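Long-range contacts in attaching and effacing protein, pathogenesis factor (PDB 4E9L), which probably acts as a surface adhesin of Escherichia coli, of the intimin/invasin family, whose extracellular part includes this rod of immunoglobulin-like domains: residues L89-S95 with I112-A118; P122-P128 with D148-W154; K102-G106 with L160-A164; A189-S193 with D220-I226. All coordinates share one frame; numbering follows the deposited sequence.

Contact 1: L89-S95 with I112-A118; sequences LDAAHSS and IWTAKDA
Ser95 and Thr114 trade two backbone hydrogen bonds, Ser95 N to Thr114 O (2.9 Å) and Thr114 N to Ser95 O (2.8 Å), and so form an antiparallel hydrogen-bonded pair. Their side chains share one face of the sheet. Ser95 O also lies at the edge of the Trp113 indole, close to the ring plane, with CD1 of Trp113 the ring atom nearest to it. One residue back, a hydroxyl takes the place of a backbone acceptor: Lys116 N gives a nearly straight bond to Ser94 OG (3.0 Å, 173°). That oxygen in turn donates to Asp90 O, which His93 N reaches from the opposite face of the carbonyl plane, so a single carbonyl ties the turn 90-93 to Ser94. Further along, Asp90 N meets Lys116 O in its carbonyl plane (2.9 Å). In this immunoglobulin-like domain the pairing sets the edge strand 95-99 and the segment before it along strand 108-114 and the residues that follow it. Leu89 turns CG away from its backbone N (chi1 -179°), which carries CD1 to the CB of Ala115 (3.5 Å) and to CZ2 of Trp113 (3.6 Å). Ala115 CB itself sits over one face of that indole, near the rim. In the next shell, Ala178 O accepts from Trp113 NE1, Trp146 meets the same ring edge-to-face, and the carboxylate of Asp117 receives the backbone N of Gly87, Asn119 and Asn121.

Contact 2: P122-P128 with D148-W154; sequences PVTGLNP and DNGDGTW
First torsions bring Trp154 to Val123 and Asp148 to Gly125. In Trp154, CG is turned opposite the carbonyl carbon (chi1 -65°), and the indole extends along the loop; in Asp148, CG lies opposite the backbone N (chi1 -179°), and the carboxylate faces the chain at Gly125. The indole N-H then points at Val123 O, with NE1 to O at 3.1 Å. This bond is close to straight at 166° and lies in both the ring plane and the carbonyl plane, which fixes the rotation of the indole. Asp148 OD2 accepts from Gly125 N at 2.9 Å on its syn side, somewhat out of the carboxylate plane, while CG of Asp148 rests over one face of the indole. The other carboxylate oxygen, OD1, takes Gly150 N in an Asx turn, part of the beta hairpin that joins strands 142-148 and 153-159 of the immunoglobulin-like domain. A second Asx turn follows, in which Asp151 OD1 receives both the N and the OG1 of Thr153. At the far end of the indole, Leu126 CB approaches CZ2 of Trp154 at 3.8 Å, and Pro128 CD comes equally near to CZ3. The hairpin bend meets the loop again where Pro122 CB abuts Gly152 CA (3.5 Å) and Thr124 CG2 rests against Gly150 C (3.6 Å). Beyond the two segments, Trp113 and Trp146 pack with Trp154, and Pro128 touches them both.

Contact 3: K102-G106 with L160-A164; sequences KPVVG and LGTTA
Gly106 N donates to Gly161 O, and this backbone hydrogen bond joins the two loops. Although short at 2.8 Å, it is bent (141° at the hydrogen), and the donor stands above the carbonyl plane. A CA-H...O contact reinforces it, Gly106 CA approaching Leu160 O at 3.4 Å, so successive carbonyls of the second segment both address the same glycine. Gly106 has a positive phi of 79°, a conformation that favours glycine. In segment 160-164 the apolar contacts flank Gly161: Leu160 before it meets Pro103, and Ala164 after it meets Val105. The Leu160 side chain crosses Pro103 at about a right angle, its CD1 lying 3.7 Å from Pro103 CB, and the same methyl passes the carbonyl of Val104. Val105 sends CG1 into the bend of segment 160-164: with chi1 at -70° this methyl stands opposite its own carbonyl carbon, reaching Ala164 N at 3.5 Å and Ala164 CB at 3.8 Å. Val187 packs against Pro103, Val105 and Leu160, and Val109 against Pro103 and Leu160. Backbone hydrogen bonds of Val188 with Pro103 and Val105 bring in the chain just after strand 183-187. Two connections are therefore joined here, the one between strands 95-99 and 108-114 and the one from strand 153-159 to 165-173, an arrangement that closes one end of the beta-sandwich in this immunoglobulin-like domain.

Contact 4: A189-S193 with D220-I226; sequences ADALS and DAHGNAI
A type I beta turn, Asp220 to Gly223, receives the linker between two successive immunoglobulin-like domains, and the Asp220 carboxylate organises both. Its OD2 accepts Asp190 N on the anti lone pair (2.8 Å) and Asn224 ND2 on the syn side (2.9 Å), so one oxygen holds Asp190 of the linker and the side chain of Asn224, just after the turn. OD1 faces inward to the turn and takes Asn224 N from above the carboxylate plane, with a weak bond from His222 N besides. The torsion chi1 of 75° sets the carboxyl group between the backbone N and the carbonyl carbon of Asp220, folded over its own turn. A water adds a second link, donating to Ala191 O at 2.6 Å and accepting from Ala221 N at 2.9 Å. Apolar contact comes from Ile226, whose CG1 meets Ala189 CB at 3.8 Å while CD1 presses tightly on Leu192 CA (3.5 Å). Ser193 CB leans on the peptide between Asp220 and Ala221. The amide of Asn224 also pairs with Thr162 O and Ala164 N of the preceding domain. Thus the linker, running from strand 183-187 to strand 198-201, lies against the loop that follows strand 211-217 and precedes strand 231-236.

In the fold
Contacts 1 and 2 sit at one end of the first complete domain, with centres about 10 Å apart. They share the sheet in which strands 108-114 and 153-159 are neighbours, and they touch through backbone pairing of Trp113 with Trp154 and of Ala115 with Gly152. The centre of contact 3 lies about 27 Å from that of contact 1, towards the other end of the same domain; its segments alternate along the chain with those of contact 1 and enclose contact 2. Contact 4 comes last, its centre about 10 Å from that of contact 3, and Asn224 bridges the two. Together they span one domain from end to end and the junction with the next, consistent with the rod-like build expected of an elongated adhesin.

Contact 1: L89-S95 with I112-A118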
loop_
_atom_site.group_PDB
_atom_site.type_symbol
_atom_site.label_atom_id
_atom_site.label_comp_id
_atom_site.label_asym_id
_atom_site.label_seq_id
_atom_site.Cartn_x
_atom_site.Cartn_y
_atom_site.Cartn_z
ATOM N N LEU A 89 42.476 31.434 16.817
ATOM C CA LEU A 89 41.500 30.329 16.825
ATOM C C LEU A 89 42.131 29.105 16.172
ATOM O O LEU A 89 42.783 29.199 15.119
ATOM C CB LEU A 89 40.222 30.693 16.057
ATOM C CG LEU A 89 39.153 29.599 16.056
ATOM C CD1 LEU A 89 37.881 30.089 16.586
ATOM C CD2 LEU A 89 38.975 29.006 14.693
ATOM N N ASP A 90 41.921 27.964 16.789
ATOM C CA ASP A 90 42.402 26.717 16.228
ATOM C C ASP A 90 41.177 25.835 15.993
ATOM O O ASP A 90 40.539 25.431 16.962
ATOM C CB ASP A 90 43.403 26.050 17.189
ATOM C CG ASP A 90 44.182 24.922 16.527
ATOM O OD1 ASP A 90 43.546 23.979 16.018
ATOM O OD2 ASP A 90 45.423 24.977 16.536
ATOM N N ALA A 91 40.832 25.538 14.714
ATOM C CA ALA A 91 39.651 24.698 14.409
ATOM C C ALA A 91 39.682 23.321 15.078
ATOM O O ALA A 91 38.639 22.854 15.523
ATOM C CB ALA A 91 39.468 24.533 12.912
ATOM N N ALA A 92 40.862 22.668 15.150
ATOM C CA ALA A 92 40.984 21.334 15.779
ATOM C C ALA A 92 40.608 21.333 17.287
ATOM O O ALA A 92 40.185 20.298 17.806
ATOM C CB ALA A 92 42.387 20.772 15.569
ATOM N N HIS A 93 40.706 22.486 17.969
ATOM C CA HIS A 93 40.321 22.572 19.388
ATOM C C HIS A 93 38.911 23.186 19.593
ATOM O O HIS A 93 38.453 23.342 20.725
ATOM C CB HIS A 93 41.354 23.382 20.170
ATOM C CG HIS A 93 42.664 22.684 20.299
ATOM N ND1 HIS A 93 43.525 22.564 19.219
ATOM C CD2 HIS A 93 43.224 22.082 21.372
ATOM C CE1 HIS A 93 44.570 21.887 19.669
ATOM N NE2 HIS A 93 44.449 21.598 20.963
ATOM N N SER A 94 38.254 23.549 18.510
ATOM C CA SER A 94 36.959 24.220 18.547
ATOM C C SER A 94 35.844 23.282 18.144
ATOM O O SER A 94 36.066 22.332 17.373
ATOM C CB SER A 94 36.992 25.450 17.642
ATOM O OG SER A 94 37.991 26.354 18.086
ATOM N N SER A 95 34.635 23.543 18.654
ATOM C CA SER A 95 33.504 22.681 18.330
ATOM C C SER A 95 32.201 23.445 18.161
ATOM O O SER A 95 32.088 24.639 18.509
ATOM C CB SER A 95 33.357 21.602 19.408
ATOM O OG SER A 95 33.062 22.239 20.640
ATOM N N ILE A 112 25.612 26.661 19.037
ATOM C CA ILE A 112 26.546 27.039 20.086
ATOM C C ILE A 112 27.944 26.615 19.641
ATOM O O ILE A 112 28.263 25.425 19.606
ATOM C CB ILE A 112 26.214 26.480 21.501
ATOM C CG1 ILE A 112 24.705 26.652 21.869
ATOM C CG2 ILE A 112 27.128 27.150 22.549
ATOM C CD1 ILE A 112 23.884 25.326 21.728
ATOM N N TRP A 113 28.754 27.595 19.291
ATOM C CA TRP A 113 30.110 27.379 18.825
ATOM C C TRP A 113 31.078 27.708 19.961
ATOM O O TRP A 113 31.042 28.810 20.533
ATOM C CB TRP A 113 30.342 28.272 17.598
ATOM C CG TRP A 113 31.755 28.449 17.130
ATOM C CD1 TRP A 113 32.772 27.529 17.144
ATOM C CD2 TRP A 113 32.265 29.599 16.450
ATOM N NE1 TRP A 113 33.898 28.060 16.553
ATOM C CE2 TRP A 113 33.612 29.329 16.116
ATOM C CE3 TRP A 113 31.691 30.814 16.032
ATOM C CZ2 TRP A 113 34.424 30.275 15.480
ATOM C CZ3 TRP A 113 32.486 31.729 15.359
ATOM C CH2 TRP A 113 33.827 31.439 15.054
ATOM N N THR A 114 31.930 26.752 20.284
ATOM C CA THR A 114 32.943 26.870 21.327
ATOM C C THR A 114 34.255 27.098 20.595
ATOM O O THR A 114 34.717 26.216 19.881
ATOM C CB THR A 114 32.945 25.627 22.225
ATOM O OG1 THR A 114 31.640 25.460 22.763
ATOM C CG2 THR A 114 33.958 25.735 23.367
ATOM N N ALA A 115 34.798 28.311 20.709
ATOM C CA ALA A 115 36.001 28.745 20.003
ATOM C C ALA A 115 37.185 28.745 20.951
ATOM O O ALA A 115 37.160 29.412 21.995
ATOM C CB ALA A 115 35.775 30.135 19.435
ATOM N N LYS A 116 38.226 27.994 20.590
ATOM C CA LYS A 116 39.424 27.861 21.429
ATOM C C LYS A 116 40.687 27.963 20.603
ATOM O O LYS A 116 40.672 27.688 19.404
ATOM C CB LYS A 116 39.434 26.487 22.134
ATOM C CG LYS A 116 38.304 26.234 23.130
ATOM C CD LYS A 116 38.514 24.885 23.851
ATOM C CE LYS A 116 37.262 24.374 24.528
ATOM N NZ LYS A 116 37.557 23.158 25.354
ATOM N N ASP A 117 41.805 28.307 21.265
ATOM C CA ASP A 117 43.114 28.329 20.626
ATOM C C ASP A 117 43.743 26.953 20.860
ATOM O O ASP A 117 43.089 26.092 21.466
ATOM C CB ASP A 117 43.964 29.480 21.201
ATOM C CG ASP A 117 44.419 29.359 22.652
ATOM O OD1 ASP A 117 44.140 28.312 23.290
ATOM O OD2 ASP A 117 45.057 30.309 23.149
ATOM N N ALA A 118 45.002 26.735 20.415
ATOM C CA ALA A 118 45.653 25.431 20.607
ATOM C C ALA A 118 45.944 25.038 22.070
ATOM O O ALA A 118 46.204 23.874 22.327
ATOM C CB ALA A 118 46.896 25.308 19.745
#

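Contact 2: P122-P128 with D148-W154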
loop_
_atom_site.group_PDB
_atom_site.type_symbol
_atom_site.label_atom_id
_atom_site.label_comp_id
_atom_site.label_asym_id
_atom_site.label_seq_id
_atom_site.Cartn_x
_atom_site.Cartn_y
_atom_site.Cartn_z
ATOM N N PRO A 122 39.636 30.016 25.866
ATOM C CA PRO A 122 38.532 30.580 25.067
ATOM C C PRO A 122 39.008 31.709 24.115
ATOM O O PRO A 122 39.935 32.448 24.440
ATOM C CB PRO A 122 37.585 31.135 26.129
ATOM C CG PRO A 122 38.435 31.364 27.325
ATOM C CD PRO A 122 39.414 30.233 27.313
ATOM N N VAL A 123 38.383 31.813 22.940
ATOM C CA VAL A 123 38.696 32.840 21.934
ATOM C C VAL A 123 37.483 33.772 21.779
ATOM O O VAL A 123 36.391 33.309 21.434
ATOM C CB VAL A 123 39.181 32.256 20.567
ATOM C CG1 VAL A 123 39.316 33.367 19.528
ATOM C CG2 VAL A 123 40.526 31.536 20.708
ATOM N N THR A 124 37.665 35.071 22.118
ATOM C CA THR A 124 36.611 36.094 22.017
ATOM C C THR A 124 37.107 37.229 21.102
ATOM O O THR A 124 38.305 37.299 20.794
ATOM C CB THR A 124 36.260 36.681 23.422
ATOM O OG1 THR A 124 37.413 37.345 23.947
ATOM C CG2 THR A 124 35.794 35.624 24.412
ATOM N N GLY A 125 36.191 38.110 20.699
ATOM C CA GLY A 125 36.514 39.287 19.897
ATOM C C GLY A 125 36.815 39.059 18.428
ATOM O O GLY A 125 37.355 39.956 17.765
ATOM N N LEU A 126 36.449 37.867 17.901
ATOM C CA LEU A 126 36.608 37.520 16.487
ATOM C C LEU A 126 35.502 38.218 15.665
ATOM O O LEU A 126 34.514 38.709 16.223
ATOM C CB LEU A 126 36.407 35.988 16.305
ATOM C CG LEU A 126 37.416 35.025 16.911
ATOM C CD1 LEU A 126 36.916 33.623 16.773
ATOM C CD2 LEU A 126 38.791 35.137 16.251
ATOM N N ASN A 127 35.642 38.193 14.334
ATOM C CA ASN A 127 34.628 38.691 13.404
ATOM C C ASN A 127 34.223 37.485 12.531
ATOM O O ASN A 127 34.761 37.291 11.438
ATOM C CB ASN A 127 35.141 39.858 12.562
ATOM C CG ASN A 127 34.094 40.366 11.606
ATOM O OD1 ASN A 127 32.897 40.408 11.921
ATOM N ND2 ASN A 127 34.511 40.654 10.392
ATOM N N PRO A 128 33.348 36.600 13.042
ATOM C CA PRO A 128 33.012 35.403 12.262
ATOM C C PRO A 128 32.109 35.669 11.056
ATOM O O PRO A 128 31.315 36.621 11.039
ATOM C CB PRO A 128 32.335 34.497 13.291
ATOM C CG PRO A 128 31.712 35.426 14.264
ATOM C CD PRO A 128 32.625 36.631 14.332
ATOM N N ASP A 148 28.796 37.064 20.713
ATOM C CA ASP A 148 30.004 36.744 21.468
ATOM C C ASP A 148 29.594 36.772 22.960
ATOM O O ASP A 148 29.312 37.847 23.493
ATOM C CB ASP A 148 31.109 37.794 21.184
ATOM C CG ASP A 148 32.450 37.562 21.905
ATOM O OD1 ASP A 148 32.521 36.662 22.754
ATOM O OD2 ASP A 148 33.411 38.308 21.633
ATOM N N ASN A 149 29.551 35.603 23.628
ATOM C CA ASN A 149 29.154 35.547 25.043
ATOM C C ASN A 149 30.256 35.919 26.017
ATOM O O ASN A 149 29.996 35.971 27.218
ATOM C CB ASN A 149 28.535 34.204 25.415
ATOM C CG ASN A 149 27.304 33.870 24.636
ATOM O OD1 ASN A 149 27.211 32.809 24.010
ATOM N ND2 ASN A 149 26.342 34.767 24.635
ATOM N N GLY A 150 31.461 36.169 25.502
ATOM C CA GLY A 150 32.620 36.554 26.295
ATOM C C GLY A 150 33.296 35.424 27.046
ATOM O O GLY A 150 34.229 35.671 27.808
ATOM N N ASP A 151 32.889 34.170 26.800
ATOM C CA ASP A 151 33.446 33.006 27.495
ATOM C C ASP A 151 34.002 31.937 26.524
ATOM O O ASP A 151 34.226 30.786 26.918
ATOM C CB ASP A 151 32.360 32.422 28.418
ATOM C CG ASP A 151 31.105 31.928 27.714
ATOM O OD1 ASP A 151 30.957 32.191 26.490
ATOM O OD2 ASP A 151 30.266 31.284 28.383
ATOM N N GLY A 152 34.182 32.314 25.259
ATOM C CA GLY A 152 34.625 31.375 24.229
ATOM C C GLY A 152 33.435 30.760 23.520
ATOM O O GLY A 152 33.602 30.105 22.487
ATOM N N THR A 153 32.221 30.949 24.066
ATOM C CA THR A 153 31.024 30.468 23.380
ATOM C C THR A 153 30.427 31.617 22.581
ATOM O O THR A 153 30.446 32.776 23.010
ATOM C CB THR A 153 30.001 29.739 24.279
ATOM O OG1 THR A 153 29.349 30.671 25.134
ATOM C CG2 THR A 153 30.611 28.579 25.079
ATOM N N TRP A 154 29.928 31.265 21.408
ATOM C CA TRP A 154 29.306 32.120 20.422
ATOM C C TRP A 154 27.968 31.474 20.085
ATOM O O TRP A 154 27.913 30.260 19.839
ATOM C CB TRP A 154 30.199 32.179 19.188
ATOM C CG TRP A 154 31.519 32.838 19.451
ATOM C CD1 TRP A 154 32.598 32.306 20.100
ATOM C CD2 TRP A 154 31.899 34.153 19.044
ATOM N NE1 TRP A 154 33.626 33.220 20.130
ATOM C CE2 TRP A 154 33.236 34.348 19.452
ATOM C CE3 TRP A 154 31.254 35.168 18.314
ATOM C CZ2 TRP A 154 33.927 35.536 19.200
ATOM C CZ3 TRP A 154 31.943 36.341 18.056
ATOM C CH2 TRP A 154 33.268 36.513 18.489
#

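Contact 3: K102-G106 with L160-A164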
loop_
_atom_site.group_PDB
_atom_site.type_symbol
_atom_site.label_atom_id
_atom_site.label_comp_id
_atom_site.label_asym_id
_atom_site.label_seq_id
_atom_site.Cartn_x
_atom_site.Cartn_y
_atom_site.Cartn_z
ATOM N N LYS A 102 16.447 17.026 16.735
ATOM C CA LYS A 102 15.044 16.879 16.346
ATOM C C LYS A 102 14.168 18.161 16.452
ATOM O O LYS A 102 13.016 18.087 16.918
ATOM C CB LYS A 102 14.391 15.605 16.914
ATOM C CG LYS A 102 15.130 14.355 16.456
ATOM C CD LYS A 102 14.363 13.081 16.760
ATOM C CE LYS A 102 15.242 11.846 16.757
ATOM N NZ LYS A 102 16.122 11.744 15.555
ATOM N N PRO A 103 14.661 19.357 16.034
ATOM C CA PRO A 103 13.751 20.510 15.992
ATOM C C PRO A 103 12.750 20.222 14.855
ATOM O O PRO A 103 13.013 19.372 13.987
ATOM C CB PRO A 103 14.681 21.668 15.626
ATOM C CG PRO A 103 15.712 21.031 14.739
ATOM C CD PRO A 103 15.967 19.700 15.418
ATOM N N VAL A 104 11.607 20.886 14.879
ATOM C CA VAL A 104 10.561 20.673 13.873
ATOM C C VAL A 104 10.711 21.723 12.785
ATOM O O VAL A 104 11.091 22.870 13.077
ATOM C CB VAL A 104 9.152 20.722 14.553
ATOM C CG1 VAL A 104 8.012 20.475 13.552
ATOM C CG2 VAL A 104 9.069 19.710 15.705
ATOM N N VAL A 105 10.371 21.356 11.540
ATOM C CA VAL A 105 10.338 22.296 10.405
ATOM C C VAL A 105 9.526 23.519 10.802
ATOM O O VAL A 105 8.527 23.394 11.541
ATOM C CB VAL A 105 9.771 21.671 9.093
ATOM C CG1 VAL A 105 10.725 20.649 8.520
ATOM C CG2 VAL A 105 8.371 21.073 9.286
ATOM N N GLY A 106 10.001 24.695 10.375
ATOM C CA GLY A 106 9.350 25.960 10.681
ATOM C C GLY A 106 9.642 26.464 12.076
ATOM O O GLY A 106 9.233 27.570 12.432
ATOM N N LEU A 160 14.246 27.789 10.981
ATOM C CA LEU A 160 14.164 26.693 10.019
ATOM C C LEU A 160 13.117 26.895 8.980
ATOM O O LEU A 160 12.043 27.397 9.275
ATOM C CB LEU A 160 13.926 25.347 10.729
ATOM C CG LEU A 160 15.017 24.934 11.726
ATOM C CD1 LEU A 160 14.492 23.904 12.690
ATOM C CD2 LEU A 160 16.279 24.438 10.993
ATOM N N GLY A 161 13.424 26.460 7.771
ATOM C CA GLY A 161 12.473 26.470 6.675
ATOM C C GLY A 161 11.488 25.323 6.870
ATOM O O GLY A 161 11.440 24.691 7.935
ATOM N N THR A 162 10.728 25.019 5.825
ATOM C CA THR A 162 9.687 23.986 5.866
ATOM C C THR A 162 10.124 22.626 5.317
ATOM O O THR A 162 9.277 21.735 5.208
ATOM C CB THR A 162 8.463 24.495 5.104
ATOM O OG1 THR A 162 8.875 24.812 3.777
ATOM C CG2 THR A 162 7.827 25.708 5.758
ATOM N N THR A 163 11.422 22.452 4.967
ATOM C CA THR A 163 11.933 21.187 4.424
ATOM C C THR A 163 12.546 20.348 5.530
ATOM O O THR A 163 13.470 20.818 6.197
ATOM C CB THR A 163 12.988 21.447 3.312
ATOM O OG1 THR A 163 12.403 22.276 2.310
ATOM C CG2 THR A 163 13.529 20.142 2.689
ATOM N N ALA A 164 12.078 19.096 5.692
ATOM C CA ALA A 164 12.618 18.186 6.713
ATOM C C ALA A 164 13.880 17.464 6.231
ATOM O O ALA A 164 14.124 17.360 5.035
ATOM C CB ALA A 164 11.549 17.184 7.145
#

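Contact 4: A189-S193 with D220-I226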
loop_
_atom_site.group_PDB
_atom_site.type_symbol
_atom_site.label_atom_id
_atom_site.label_comp_id
_atom_site.label_asym_id
_atom_site.label_seq_id
_atom_site.Cartn_x
_atom_site.Cartn_y
_atom_site.Cartn_z
ATOM N N ALA A 189 9.652 16.364 10.409
ATOM C CA ALA A 189 8.404 16.840 9.806
ATOM C C ALA A 189 7.427 17.286 10.931
ATOM O O ALA A 189 7.571 16.883 12.090
ATOM C CB ALA A 189 7.781 15.719 8.978
ATOM N N ASP A 190 6.461 18.138 10.597
ATOM C CA ASP A 190 5.465 18.573 11.568
ATOM C C ASP A 190 4.401 17.448 11.777
ATOM O O ASP A 190 4.600 16.307 11.313
ATOM C CB ASP A 190 4.836 19.908 11.097
ATOM C CG ASP A 190 4.381 20.839 12.214
ATOM O OD1 ASP A 190 4.039 20.337 13.318
ATOM O OD2 ASP A 190 4.286 22.049 11.965
ATOM N N ALA A 191 3.301 17.751 12.479
ATOM C CA ALA A 191 2.243 16.761 12.732
ATOM C C ALA A 191 1.690 16.170 11.428
ATOM O O ALA A 191 1.666 16.843 10.391
ATOM C CB ALA A 191 1.104 17.385 13.535
ATOM N N LEU A 192 1.234 14.909 11.495
ATOM C CA LEU A 192 0.655 14.263 10.331
ATOM C C LEU A 192 -0.543 15.080 9.826
ATOM O O LEU A 192 -1.423 15.450 10.610
ATOM C CB LEU A 192 0.251 12.819 10.683
ATOM C CG LEU A 192 -0.191 11.941 9.490
ATOM C CD1 LEU A 192 0.066 10.468 9.766
ATOM C CD2 LEU A 192 -1.647 12.161 9.155
ATOM N N SER A 193 -0.536 15.394 8.532
ATOM C CA SER A 193 -1.616 16.094 7.843
ATOM C C SER A 193 -2.462 15.077 7.079
ATOM O O SER A 193 -1.967 14.507 6.098
ATOM C CB SER A 193 -1.050 17.118 6.855
ATOM O OG SER A 193 -2.038 17.636 5.969
ATOM N N ASP A 220 3.325 15.623 6.375
ATOM C CA ASP A 220 2.940 16.798 7.156
ATOM C C ASP A 220 2.300 17.850 6.185
ATOM O O ASP A 220 2.225 17.603 4.974
ATOM C CB ASP A 220 4.151 17.354 7.960
ATOM C CG ASP A 220 5.210 18.131 7.183
ATOM O OD1 ASP A 220 5.031 18.333 5.950
ATOM O OD2 ASP A 220 6.201 18.583 7.815
ATOM N N ALA A 221 1.846 18.999 6.700
ATOM C CA ALA A 221 1.196 20.048 5.890
ATOM C C ALA A 221 2.056 20.602 4.731
ATOM O O ALA A 221 1.500 21.056 3.729
ATOM C CB ALA A 221 0.718 21.186 6.787
ATOM N N HIS A 222 3.402 20.546 4.861
ATOM C CA HIS A 222 4.334 21.034 3.840
ATOM C C HIS A 222 4.695 19.954 2.827
ATOM O O HIS A 222 5.452 20.208 1.890
ATOM C CB HIS A 222 5.628 21.568 4.509
ATOM C CG HIS A 222 5.358 22.477 5.664
ATOM N ND1 HIS A 222 5.555 22.060 6.966
ATOM C CD2 HIS A 222 4.814 23.715 5.680
ATOM C CE1 HIS A 222 5.181 23.076 7.729
ATOM N NE2 HIS A 222 4.741 24.099 7.001
ATOM N N GLY A 223 4.188 18.754 3.033
ATOM C CA GLY A 223 4.508 17.640 2.152
ATOM C C GLY A 223 5.761 16.884 2.552
ATOM O O GLY A 223 6.256 16.087 1.761
ATOM N N ASN A 224 6.280 17.080 3.790
ATOM C CA ASN A 224 7.439 16.273 4.221
ATOM C C ASN A 224 6.959 14.875 4.570
ATOM O O ASN A 224 5.960 14.735 5.275
ATOM C CB ASN A 224 8.144 16.879 5.440
ATOM C CG ASN A 224 8.751 18.226 5.168
ATOM O OD1 ASN A 224 9.621 18.388 4.288
ATOM N ND2 ASN A 224 8.323 19.217 5.926
ATOM N N ALA A 225 7.695 13.857 4.136
ATOM C CA ALA A 225 7.426 12.453 4.447
ATOM C C ALA A 225 7.650 12.227 5.957
ATOM O O ALA A 225 8.587 12.788 6.541
ATOM C CB ALA A 225 8.364 11.568 3.637
ATOM N N ILE A 226 6.738 11.498 6.609
ATOM C CA ILE A 226 6.835 11.234 8.040
ATOM C C ILE A 226 7.244 9.774 8.274
ATOM O O ILE A 226 6.485 8.853 7.933
ATOM C CB ILE A 226 5.536 11.587 8.794
ATOM C CG1 ILE A 226 5.142 13.071 8.580
ATOM C CG2 ILE A 226 5.702 11.268 10.295
ATOM C CD1 ILE A 226 3.773 13.391 9.078
HETATM O O HOH W 1 1.639 19.355 9.552
#